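PDB 5FCZ: B-N-acetylhexosaminidase from Streptomyces plicatus, which hydrolyses terminal non-reducing N-acetyl-hexosamine residues from beta-N-acetylhexosaminides, and as a family 20 glycoside hydrolase probably does so by substrate-assisted catalysis. Local coordinates for residues A[162-167]-A[445-450]; A[313-318]-A[348-353]; A[400-405]-A[412-417]. One frame throughout, in Å; residues are numbered along the deposited sequence.

Contact 1 (A[162-167]-A[445-450]); sequences AMLDVS and APLWTE. With TNX (1,5-anhydro-2-deoxy-2-(ethanethioylamino)-D-arabino-hex-1-enitol), chain B.
Parallel pairing of Ala-162 to Leu-164 with Ala-445 to Leu-447 joins the first and last strands of the catalytic barrel, at whose C-terminal ends Trp-448 and Glu-450 meet the bound thioacetamido sugar. Met-163 is gripped twice: its N donates to Ala-445 O at 3.1 Å, and its O accepts Leu-447 N at 3.0 Å. Asp-165 N continues the ladder to Leu-447 O. Pro-446 fits here because none of these bonds uses its nitrogen. One water donates to both Met-163 O and Ala-445 O.

With CG anti to its backbone N (chi1 -171°) and a bend at chi3, Met-163 lays CE 3.4 Å from the centroid of the Trp-448 six-membered ring, almost on the normal. CE makes a CH-pi contact; SD, over the same face, adds a Met-aromatic one. The opposite face carries the sugar, Trp-448 CD2 lying 3.3 Å from TNX O4. Were Trp-448 a leucine, the sugar would probably lose its flat wall and the Met-163 methyl its aromatic partner.

Asp-165 ties the loops together. OD2 takes Thr-449 N at 2.9 Å in a nearly straight bond and forms a salt bridge with Arg-168, while OD1 accepts Ser-167 N in an Asx turn. Thr-449 OG1 returns a bond to Asp-165 O (2.8 Å), and Glu-450 OE2 accepts TNX O4 (2.7 Å).

Leu-164 and Leu-447 lie side by side against Leu-458 of helix 455-462, and Leu-447 also reaches Tyr-179 of helix 173-184. On the other face of the sheet, Met-163 packs on His-192 and His-194 of the adjoining strand 190-194.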
loop_
_atom_site.group_PDB
_atom_site.type_symbol
_atom_site.label_atom_id
_atom_site.label_comp_id
_atom_site.label_asym_id
_atom_site.label_seq_id
_atom_site.Cartn_x
_atom_site.Cartn_y
_atom_site.Cartn_z
ATOM N N ALA A 162 1.404 -0.402 -0.872
ATOM C CA ALA A 162 1.740 -0.623 0.520
ATOM C C ALA A 162 1.549 -2.097 0.761
ATOM O O ALA A 162 0.600 -2.690 0.238
ATOM C CB ALA A 162 0.838 0.200 1.433
ATOM N N MET A 163 2.474 -2.702 1.478
ATOM C CA MET A 163 2.401 -4.119 1.766
ATOM C C MET A 163 2.126 -4.268 3.241
ATOM O O MET A 163 2.683 -3.521 4.060
ATOM C CB MET A 163 3.696 -4.858 1.425
ATOM C CG MET A 163 3.602 -6.396 1.514
ATOM S SD MET A 163 5.193 -7.250 1.717
ATOM C CE MET A 163 5.402 -7.011 3.482
ATOM N N LEU A 164 1.291 -5.251 3.574
ATOM C CA LEU A 164 1.175 -5.727 4.941
ATOM C C LEU A 164 1.553 -7.194 4.997
ATOM O O LEU A 164 1.106 -7.994 4.173
ATOM C CB LEU A 164 -0.225 -5.530 5.510
ATOM C CG LEU A 164 -0.311 -5.783 7.024
ATOM C CD1 LEU A 164 0.606 -4.841 7.833
ATOM C CD2 LEU A 164 -1.753 -5.699 7.517
ATOM N N ASP A 165 2.394 -7.528 5.971
ATOM C CA ASP A 165 2.805 -8.897 6.238
ATOM C C ASP A 165 1.818 -9.445 7.267
ATOM O O ASP A 165 1.739 -8.936 8.396
ATOM C CB ASP A 165 4.272 -8.901 6.706
ATOM C CG ASP A 165 4.715 -10.198 7.367
ATOM O OD1 ASP A 165 3.989 -11.229 7.290
ATOM O OD2 ASP A 165 5.811 -10.142 8.001
ATOM N N VAL A 166 1.008 -10.423 6.854
ATOM C CA VAL A 166 0.055 -11.060 7.752
ATOM C C VAL A 166 0.502 -12.467 8.089
ATOM O O VAL A 166 -0.195 -13.185 8.832
ATOM C CB VAL A 166 -1.394 -11.046 7.206
ATOM C CG1 VAL A 166 -1.910 -9.595 7.060
ATOM C CG2 VAL A 166 -1.515 -11.825 5.913
ATOM N N SER A 167 1.693 -12.858 7.610
ATOM C CA SER A 167 2.214 -14.185 7.894
ATOM C C SER A 167 2.923 -14.211 9.229
ATOM O O SER A 167 2.787 -15.185 9.971
ATOM C CB SER A 167 3.177 -14.642 6.805
ATOM O OG SER A 167 2.554 -14.626 5.549
ATOM N N ALA A 445 5.865 0.719 -0.076
ATOM C CA ALA A 445 6.269 0.780 1.331
ATOM C C ALA A 445 5.826 -0.500 2.021
ATOM O O ALA A 445 4.633 -0.653 2.327
ATOM C CB ALA A 445 5.637 1.989 2.032
ATOM N N PRO A 446 6.713 -1.444 2.277
ATOM C CA PRO A 446 6.300 -2.672 2.960
ATOM C C PRO A 446 6.411 -2.551 4.464
ATOM O O PRO A 446 7.301 -1.890 5.004
ATOM C CB PRO A 446 7.295 -3.726 2.444
ATOM C CG PRO A 446 8.088 -3.061 1.359
ATOM C CD PRO A 446 8.071 -1.585 1.733
ATOM N N LEU A 447 5.493 -3.230 5.138
ATOM C CA LEU A 447 5.486 -3.269 6.591
ATOM C C LEU A 447 5.526 -4.729 7.038
ATOM O O LEU A 447 4.482 -5.385 7.102
ATOM C CB LEU A 447 4.278 -2.545 7.134
ATOM C CG LEU A 447 4.091 -2.582 8.640
ATOM C CD1 LEU A 447 5.376 -2.128 9.312
ATOM C CD2 LEU A 447 2.890 -1.671 8.975
ATOM N N TRP A 448 6.725 -5.224 7.359
ATOM C CA TRP A 448 6.899 -6.598 7.830
ATOM C C TRP A 448 6.574 -6.682 9.313
ATOM O O TRP A 448 6.730 -5.706 10.052
ATOM C CB TRP A 448 8.330 -7.086 7.567
ATOM C CG TRP A 448 8.713 -6.989 6.134
ATOM C CD1 TRP A 448 9.371 -5.966 5.545
ATOM C CD2 TRP A 448 8.433 -7.934 5.107
ATOM N NE1 TRP A 448 9.522 -6.199 4.204
ATOM C CE2 TRP A 448 8.959 -7.411 3.907
ATOM C CE3 TRP A 448 7.777 -9.180 5.079
ATOM C CZ2 TRP A 448 8.871 -8.098 2.683
ATOM C CZ3 TRP A 448 7.694 -9.860 3.875
ATOM C CH2 TRP A 448 8.252 -9.326 2.696
ATOM N N THR A 449 6.088 -7.849 9.755
ATOM C CA THR A 449 5.565 -7.930 11.115
ATOM C C THR A 449 6.285 -8.955 12.026
ATOM O O THR A 449 5.688 -9.455 12.977
ATOM C CB THR A 449 4.054 -8.166 11.059
ATOM O OG1 THR A 449 3.734 -9.358 10.330
ATOM C CG2 THR A 449 3.385 -7.002 10.378
ATOM N N GLU A 450 7.596 -9.213 11.843
ATOM C CA GLU A 450 8.306 -10.029 12.844
ATOM C C GLU A 450 8.087 -9.509 14.257
ATOM O O GLU A 450 7.987 -10.298 15.208
ATOM C CB GLU A 450 9.812 -10.084 12.593
ATOM C CG GLU A 450 10.216 -11.039 11.507
ATOM C CD GLU A 450 10.226 -10.376 10.140
ATOM O OE1 GLU A 450 9.570 -9.312 9.949
ATOM O OE2 GLU A 450 10.906 -10.921 9.253
HETATM C C1 TNX B . 13.698 -9.783 4.580
HETATM S S7 TNX B . 12.484 -8.121 2.691
HETATM C C2 TNX B . 12.661 -10.400 4.055
HETATM C C3 TNX B . 11.406 -10.637 4.905
HETATM C C4 TNX B . 11.651 -9.912 6.251
HETATM C C5 TNX B . 12.284 -8.526 5.995
HETATM C C6 TNX B . 12.643 -7.885 7.327
HETATM C C7 TNX B . 12.320 -9.590 1.920
HETATM C C8 TNX B . 11.802 -9.680 0.500
HETATM N N2 TNX B . 12.612 -10.664 2.645
HETATM O O3 TNX B . 11.160 -12.006 5.035
HETATM O O4 TNX B . 10.429 -9.782 6.902
HETATM O O5 TNX B . 13.497 -8.596 5.222
HETATM O O6 TNX B . 12.721 -6.495 7.163
HETATM O O HOH W 1 2.726 -0.891 4.340
#

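Contact 2 (A[313-318]-A[348-353]). With TNX (1,5-anhydro-2-deoxy-2-(ethanethioylamino)-D-arabino-hex-1-enitol), chain B.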
loop_
_atom_site.group_PDB
_atom_site.type_symbol
_atom_site.label_atom_id
_atom_site.label_comp_id
_atom_site.label_asym_id
_atom_site.label_seq_id
_atom_site.Cartn_x
_atom_site.Cartn_y
_atom_site.Cartn_z
ATOM N N TYR A 313 -2.488 -8.672 -10.938
ATOM C CA TYR A 313 -1.170 -9.197 -10.582
ATOM C C TYR A 313 -1.258 -10.251 -9.486
ATOM O O TYR A 313 -2.094 -10.143 -8.569
ATOM C CB TYR A 313 -0.232 -8.060 -10.111
ATOM C CG TYR A 313 -0.319 -6.808 -10.935
ATOM C CD1 TYR A 313 -1.220 -5.822 -10.614
ATOM C CD2 TYR A 313 0.480 -6.626 -12.049
ATOM C CE1 TYR A 313 -1.317 -4.672 -11.357
ATOM C CE2 TYR A 313 0.389 -5.473 -12.817
ATOM C CZ TYR A 313 -0.519 -4.504 -12.467
ATOM O OH TYR A 313 -0.638 -3.360 -13.225
ATOM N N LEU A 314 -0.383 -11.267 -9.601
ATOM C CA LEU A 314 -0.065 -12.216 -8.526
ATOM C C LEU A 314 1.432 -12.147 -8.248
ATOM O O LEU A 314 2.247 -12.213 -9.170
ATOM C CB LEU A 314 -0.425 -13.679 -8.850
ATOM C CG LEU A 314 -1.857 -14.066 -9.134
ATOM C CD1 LEU A 314 -2.001 -15.601 -9.301
ATOM C CD2 LEU A 314 -2.748 -13.574 -8.033
ATOM N N HIS A 315 1.775 -12.025 -6.974
ATOM C CA HIS A 315 3.144 -11.932 -6.499
ATOM C C HIS A 315 3.567 -13.331 -6.078
ATOM O O HIS A 315 2.896 -13.955 -5.255
ATOM C CB HIS A 315 3.161 -10.966 -5.325
ATOM C CG HIS A 315 4.466 -10.272 -5.081
ATOM N ND1 HIS A 315 5.647 -10.947 -4.864
ATOM C CD2 HIS A 315 4.754 -8.953 -4.944
ATOM C CE1 HIS A 315 6.613 -10.073 -4.648
ATOM N NE2 HIS A 315 6.099 -8.856 -4.693
ATOM N N ILE A 316 4.657 -13.844 -6.654
ATOM C CA ILE A 316 5.152 -15.169 -6.290
ATOM C C ILE A 316 6.397 -15.090 -5.415
ATOM O O ILE A 316 7.078 -16.099 -5.217
ATOM C CB ILE A 316 5.437 -16.033 -7.535
ATOM C CG1 ILE A 316 6.504 -15.403 -8.436
ATOM C CG2 ILE A 316 4.205 -16.231 -8.330
ATOM C CD1 ILE A 316 6.864 -16.248 -9.595
ATOM N N GLY A 317 6.732 -13.914 -4.920
ATOM C CA GLY A 317 7.894 -13.757 -4.082
ATOM C C GLY A 317 9.218 -14.035 -4.764
ATOM O O GLY A 317 9.602 -13.333 -5.710
ATOM N N GLY A 318 9.912 -15.058 -4.273
ATOM C CA GLY A 318 11.215 -15.457 -4.758
ATOM C C GLY A 318 12.397 -14.965 -3.939
ATOM O O GLY A 318 13.541 -15.211 -4.328
ATOM N N VAL A 348 4.531 -10.879 -10.518
ATOM C CA VAL A 348 5.406 -10.004 -9.757
ATOM C C VAL A 348 6.280 -10.905 -8.893
ATOM O O VAL A 348 5.801 -11.906 -8.348
ATOM C CB VAL A 348 4.610 -9.001 -8.885
ATOM C CG1 VAL A 348 5.549 -7.980 -8.205
ATOM C CG2 VAL A 348 3.558 -8.282 -9.705
ATOM N N GLY A 349 7.564 -10.556 -8.791
ATOM C CA GLY A 349 8.469 -11.226 -7.889
ATOM C C GLY A 349 9.403 -10.213 -7.264
ATOM O O GLY A 349 9.613 -9.129 -7.796
ATOM N N TRP A 350 9.959 -10.582 -6.122
ATOM C CA TRP A 350 11.070 -9.817 -5.585
ATOM C C TRP A 350 12.220 -9.865 -6.598
ATOM O O TRP A 350 12.236 -10.709 -7.489
ATOM C CB TRP A 350 11.469 -10.370 -4.212
ATOM C CG TRP A 350 10.362 -10.301 -3.172
ATOM C CD1 TRP A 350 9.608 -11.348 -2.674
ATOM C CD2 TRP A 350 9.895 -9.125 -2.495
ATOM N NE1 TRP A 350 8.708 -10.883 -1.735
ATOM C CE2 TRP A 350 8.857 -9.525 -1.612
ATOM C CE3 TRP A 350 10.252 -7.776 -2.547
ATOM C CZ2 TRP A 350 8.182 -8.615 -0.792
ATOM C CZ3 TRP A 350 9.578 -6.874 -1.738
ATOM C CH2 TRP A 350 8.554 -7.293 -0.876
ATOM N N HIS A 351 13.180 -8.938 -6.483
ATOM C CA HIS A 351 14.126 -8.734 -7.589
ATOM C C HIS A 351 15.145 -9.876 -7.745
ATOM O O HIS A 351 15.908 -9.885 -8.724
ATOM C CB HIS A 351 14.861 -7.387 -7.442
ATOM C CG HIS A 351 15.904 -7.390 -6.377
ATOM N ND1 HIS A 351 15.631 -7.039 -5.077
ATOM C CD2 HIS A 351 17.213 -7.740 -6.408
ATOM C CE1 HIS A 351 16.724 -7.165 -4.354
ATOM N NE2 HIS A 351 17.693 -7.600 -5.138
ATOM N N GLN A 352 15.182 -10.837 -6.824
ATOM C CA GLN A 352 15.867 -12.092 -7.103
ATOM C C GLN A 352 15.360 -12.742 -8.377
ATOM O O GLN A 352 16.071 -13.534 -9.002
ATOM C CB GLN A 352 15.686 -13.059 -5.932
ATOM C CG GLN A 352 16.531 -12.715 -4.755
ATOM C CD GLN A 352 16.098 -11.495 -4.032
ATOM O OE1 GLN A 352 14.920 -11.187 -3.968
ATOM N NE2 GLN A 352 17.052 -10.788 -3.457
ATOM N N LEU A 353 14.121 -12.463 -8.760
ATOM C CA LEU A 353 13.620 -12.983 -10.032
ATOM C C LEU A 353 14.414 -12.416 -11.215
ATOM O O LEU A 353 14.512 -13.061 -12.265
ATOM C CB LEU A 353 12.119 -12.670 -10.176
ATOM C CG LEU A 353 11.396 -13.288 -11.393
ATOM C CD1 LEU A 353 11.356 -14.814 -11.357
ATOM C CD2 LEU A 353 10.004 -12.744 -11.506
HETATM C C1 TNX B . 13.698 -9.783 4.580
HETATM S S7 TNX B . 12.484 -8.121 2.691
HETATM C C2 TNX B . 12.661 -10.400 4.055
HETATM C C3 TNX B . 11.406 -10.637 4.905
HETATM C C4 TNX B . 11.651 -9.912 6.251
HETATM C C5 TNX B . 12.284 -8.526 5.995
HETATM C C6 TNX B . 12.643 -7.885 7.327
HETATM C C7 TNX B . 12.320 -9.590 1.920
HETATM C C8 TNX B . 11.802 -9.680 0.500
HETATM N N2 TNX B . 12.612 -10.664 2.645
HETATM O O3 TNX B . 11.160 -12.006 5.035
HETATM O O4 TNX B . 10.429 -9.782 6.902
HETATM O O5 TNX B . 13.497 -8.596 5.222
HETATM O O6 TNX B . 12.721 -6.495 7.163
#
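Three backbone hydrogen bonds tie 313-318 to 348-353 round the parallel bridge of His-315 with Val-348. Val-348 uses both its polar backbone atoms: its N donates to Leu-314 O (3.0 Å), and its O receives Ile-316 N (2.8 Å) nearly along the carbonyl axis. Further along, Trp-350 N donates to Gly-317 O at 2.8 Å. Glycine suits Gly-317, whose phi is positive, and also Gly-349, where a beta carbon would press on Gly-317 O.

Both ring nitrogens of His-315 are engaged. ND1 accepts Gly-317 N at 3.2 Å, the donor lying in the ring plane, and NE2 is paired with Gln-365 OE1; together they fix how the imidazole is turned. Val-348 sets CG1 over one face of this ring, 3.5 Å from His-315 CD2, a fit for a branched, apolar residue. The imidazole in turn directs its edge at the face of the Trp-350 indole, planes at 54°.

Trp-350 is held in other ways too. Trp-350 NE1 bonds to Glu-250 OE2, and the backbone O of Trp-350 accepts Leu-353 N within the 3-10 turn. Opposite the histidine, the indole face receives the thioacetyl methyl of the ligand, Trp-350 CD2 to TNX C8 being 3.6 Å. Nearby, Gly-318 N is satisfied by Asp-252 OD1 and Gln-352 OE1 by Trp-367 NE1.

Strand 313-315, helix 326-342 and strand 346-350 make a beta-alpha-beta crossover of the TIM barrel. The tryptophan wall against the methyl is consistent with the pocket that family 20 hexosaminidases provide for the 2-acetamido group of the substrate.

Contact 3 (A[400-405]-A[412-417]). With TNX (1,5-anhydro-2-deoxy-2-(ethanethioylamino)-D-arabino-hex-1-enitol), chain B.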
loop_
_atom_site.group_PDB
_atom_site.type_symbol
_atom_site.label_atom_id
_atom_site.label_comp_id
_atom_site.label_asym_id
_atom_site.label_seq_id
_atom_site.Cartn_x
_atom_site.Cartn_y
_atom_site.Cartn_z
ATOM N N LEU A 400 8.829 0.031 6.390
ATOM C CA LEU A 400 8.267 0.646 7.595
ATOM C C LEU A 400 8.551 -0.160 8.854
ATOM O O LEU A 400 8.402 0.376 9.953
ATOM C CB LEU A 400 6.762 0.853 7.424
ATOM C CG LEU A 400 6.435 1.614 6.137
ATOM C CD1 LEU A 400 4.957 1.551 5.820
ATOM C CD2 LEU A 400 6.921 3.050 6.229
ATOM N N ASP A 401 9.010 -1.401 8.731
ATOM C CA ASP A 401 9.426 -2.137 9.915
ATOM C C ASP A 401 10.818 -1.761 10.397
ATOM O O ASP A 401 11.213 -2.240 11.460
ATOM C CB ASP A 401 9.388 -3.651 9.659
ATOM C CG ASP A 401 10.338 -4.080 8.549
ATOM O OD1 ASP A 401 10.434 -3.337 7.538
ATOM O OD2 ASP A 401 10.995 -5.140 8.687
ATOM N N MET A 402 11.574 -0.946 9.655
ATOM C CA MET A 402 12.939 -0.578 10.039
ATOM C C MET A 402 12.936 0.533 11.097
ATOM O O MET A 402 12.245 1.549 10.949
ATOM C CB MET A 402 13.734 -0.121 8.811
ATOM C CG MET A 402 15.179 -0.551 8.856
ATOM S SD MET A 402 15.376 -2.365 8.805
ATOM C CE MET A 402 14.539 -2.868 7.285
ATOM N N LYS A 403 13.727 0.337 12.154
ATOM C CA LYS A 403 13.848 1.307 13.227
ATOM C C LYS A 403 14.244 2.664 12.691
ATOM O O LYS A 403 14.997 2.783 11.723
ATOM C CB LYS A 403 14.911 0.867 14.245
ATOM C CG LYS A 403 14.624 -0.410 14.944
ATOM C CD LYS A 403 15.480 -0.581 16.165
ATOM C CE LYS A 403 15.530 -2.040 16.619
ATOM N NZ LYS A 403 14.843 -2.241 17.927
ATOM N N TYR A 404 13.773 3.693 13.392
ATOM C CA TYR A 404 14.116 5.071 13.052
ATOM C C TYR A 404 15.529 5.400 13.513
ATOM O O TYR A 404 16.294 6.050 12.791
ATOM C CB TYR A 404 13.131 6.047 13.711
ATOM C CG TYR A 404 11.676 5.861 13.363
ATOM C CD1 TYR A 404 11.176 6.335 12.163
ATOM C CD2 TYR A 404 10.794 5.259 14.252
ATOM C CE1 TYR A 404 9.864 6.188 11.850
ATOM C CE2 TYR A 404 9.458 5.116 13.942
ATOM C CZ TYR A 404 9.007 5.584 12.744
ATOM O OH TYR A 404 7.701 5.444 12.401
ATOM N N THR A 405 15.853 4.957 14.724
ATOM C CA THR A 405 17.121 5.161 15.393
ATOM C C THR A 405 17.426 3.883 16.155
ATOM O O THR A 405 16.588 2.990 16.247
ATOM C CB THR A 405 17.071 6.303 16.396
ATOM O OG1 THR A 405 16.431 5.804 17.587
ATOM C CG2 THR A 405 16.303 7.476 15.834
ATOM N N LEU A 412 13.165 -3.716 13.123
ATOM C CA LEU A 412 14.475 -4.294 12.843
ATOM C C LEU A 412 15.488 -3.219 12.449
ATOM O O LEU A 412 15.161 -2.046 12.254
ATOM C CB LEU A 412 14.361 -5.328 11.731
ATOM C CG LEU A 412 13.360 -6.486 11.966
ATOM C CD1 LEU A 412 13.328 -7.464 10.757
ATOM C CD2 LEU A 412 13.685 -7.223 13.217
ATOM N N SER A 413 16.753 -3.634 12.338
ATOM C CA SER A 413 17.820 -2.713 11.966
ATOM C C SER A 413 18.798 -3.320 10.971
ATOM O O SER A 413 19.837 -2.718 10.699
ATOM C CB SER A 413 18.601 -2.251 13.221
ATOM O OG SER A 413 19.054 -3.370 13.957
ATOM N N TRP A 414 18.507 -4.485 10.416
ATOM C CA TRP A 414 19.461 -5.109 9.521
ATOM C C TRP A 414 19.814 -4.200 8.353
ATOM O O TRP A 414 20.888 -4.342 7.765
ATOM C CB TRP A 414 18.903 -6.441 9.030
ATOM C CG TRP A 414 17.716 -6.367 8.097
ATOM C CD1 TRP A 414 16.407 -6.504 8.439
ATOM C CD2 TRP A 414 17.742 -6.181 6.671
ATOM N NE1 TRP A 414 15.607 -6.414 7.311
ATOM C CE2 TRP A 414 16.405 -6.214 6.217
ATOM C CE3 TRP A 414 18.761 -5.984 5.741
ATOM C CZ2 TRP A 414 16.058 -6.059 4.862
ATOM C CZ3 TRP A 414 18.420 -5.832 4.398
ATOM C CH2 TRP A 414 17.068 -5.878 3.970
ATOM N N ALA A 415 18.930 -3.272 7.996
ATOM C CA ALA A 415 19.173 -2.326 6.921
ATOM C C ALA A 415 19.686 -0.986 7.441
ATOM O O ALA A 415 19.627 0.019 6.716
ATOM C CB ALA A 415 17.886 -2.102 6.107
ATOM N N GLY A 416 20.134 -0.939 8.687
ATOM C CA GLY A 416 20.469 0.335 9.318
ATOM C C GLY A 416 19.227 0.989 9.889
ATOM O O GLY A 416 18.169 0.354 10.066
ATOM N N TYR A 417 19.358 2.283 10.171
ATOM C CA TYR A 417 18.283 3.088 10.734
ATOM C C TYR A 417 17.720 4.001 9.654
ATOM O O TYR A 417 18.468 4.507 8.812
ATOM C CB TYR A 417 18.807 3.883 11.945
ATOM C CG TYR A 417 19.340 2.936 12.983
ATOM C CD1 TYR A 417 18.462 2.097 13.678
ATOM C CD2 TYR A 417 20.706 2.817 13.227
ATOM C CE1 TYR A 417 18.920 1.194 14.600
ATOM C CE2 TYR A 417 21.182 1.894 14.152
ATOM C CZ TYR A 417 20.283 1.089 14.839
ATOM O OH TYR A 417 20.718 0.165 15.762
HETATM C C1 TNX B . 13.698 -9.783 4.580
HETATM S S7 TNX B . 12.484 -8.121 2.691
HETATM C C2 TNX B . 12.661 -10.400 4.055
HETATM C C3 TNX B . 11.406 -10.637 4.905
HETATM C C4 TNX B . 11.651 -9.912 6.251
HETATM C C5 TNX B . 12.284 -8.526 5.995
HETATM C C6 TNX B . 12.643 -7.885 7.327
HETATM C C7 TNX B . 12.320 -9.590 1.920
HETATM C C8 TNX B . 11.802 -9.680 0.500
HETATM N N2 TNX B . 12.612 -10.664 2.645
HETATM O O3 TNX B . 11.160 -12.006 5.035
HETATM O O4 TNX B . 10.429 -9.782 6.902
HETATM O O5 TNX B . 13.497 -8.596 5.222
HETATM O O6 TNX B . 12.721 -6.495 7.163
#
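Bends at chi2 (64°) and chi3 (57°) fold the Met-402 side chain over Trp-414, whose CG stands between its own backbone N and carbonyl carbon (chi1 69°), turning the indole toward the sugar. SD lies over the five-membered ring as a Met-aromatic contact, and Met-402 CE rests 3.6 Å from Ala-415 CB. A long, flexible thioether can bend to reach both the indole face and Ala-415.

The indole edge then does polar work: Trp-414 NE1 donates to TNX O6 at 2.9 Å in an almost straight bond. The same hydroxyl donates to Asp-401 OD2 (2.7 Å), so O6 is clasped by one residue from each segment, while Leu-412 CD1 touches TNX C6 (3.5 Å).

Two backbone bonds keep these residues in step, Leu-412 N to Asp-401 O (3.0 Å) and Lys-403 N to Leu-412 O (2.8 Å). A type I turn from Ser-413 to Gly-416 follows, and Tyr-417 meets Lys-403 CB with its ring edge.

Both segments belong to the long loop between strand 389-392 and helix 420-424. Leu-400 packs on strand 440-447 and helix 465-474, Met-402 O bonds Arg-465, and Tyr-404 OH reaches Tyr-460 O of helix 455-462.

Overall arrangement
All three contacts lie in the family 20 catalytic domain and converge on one ligand. Contacts 1 and 2 belong to the same parallel barrel sheet, their centres about 15 Å apart; contact 1 joins the first and eighth strands, contact 2 the fourth and fifth, and their tryptophans touch. Contact 3, in the loop after the seventh strand, is centred about 14 Å from contact 1 and about 23 Å from contact 2, which it does not touch. Along the chain, contacts 2 and 3 follow one another between the two segments of contact 1. Residues distant in sequence thus surround different parts of the sugar: its ring, its thioacetyl methyl and its O6.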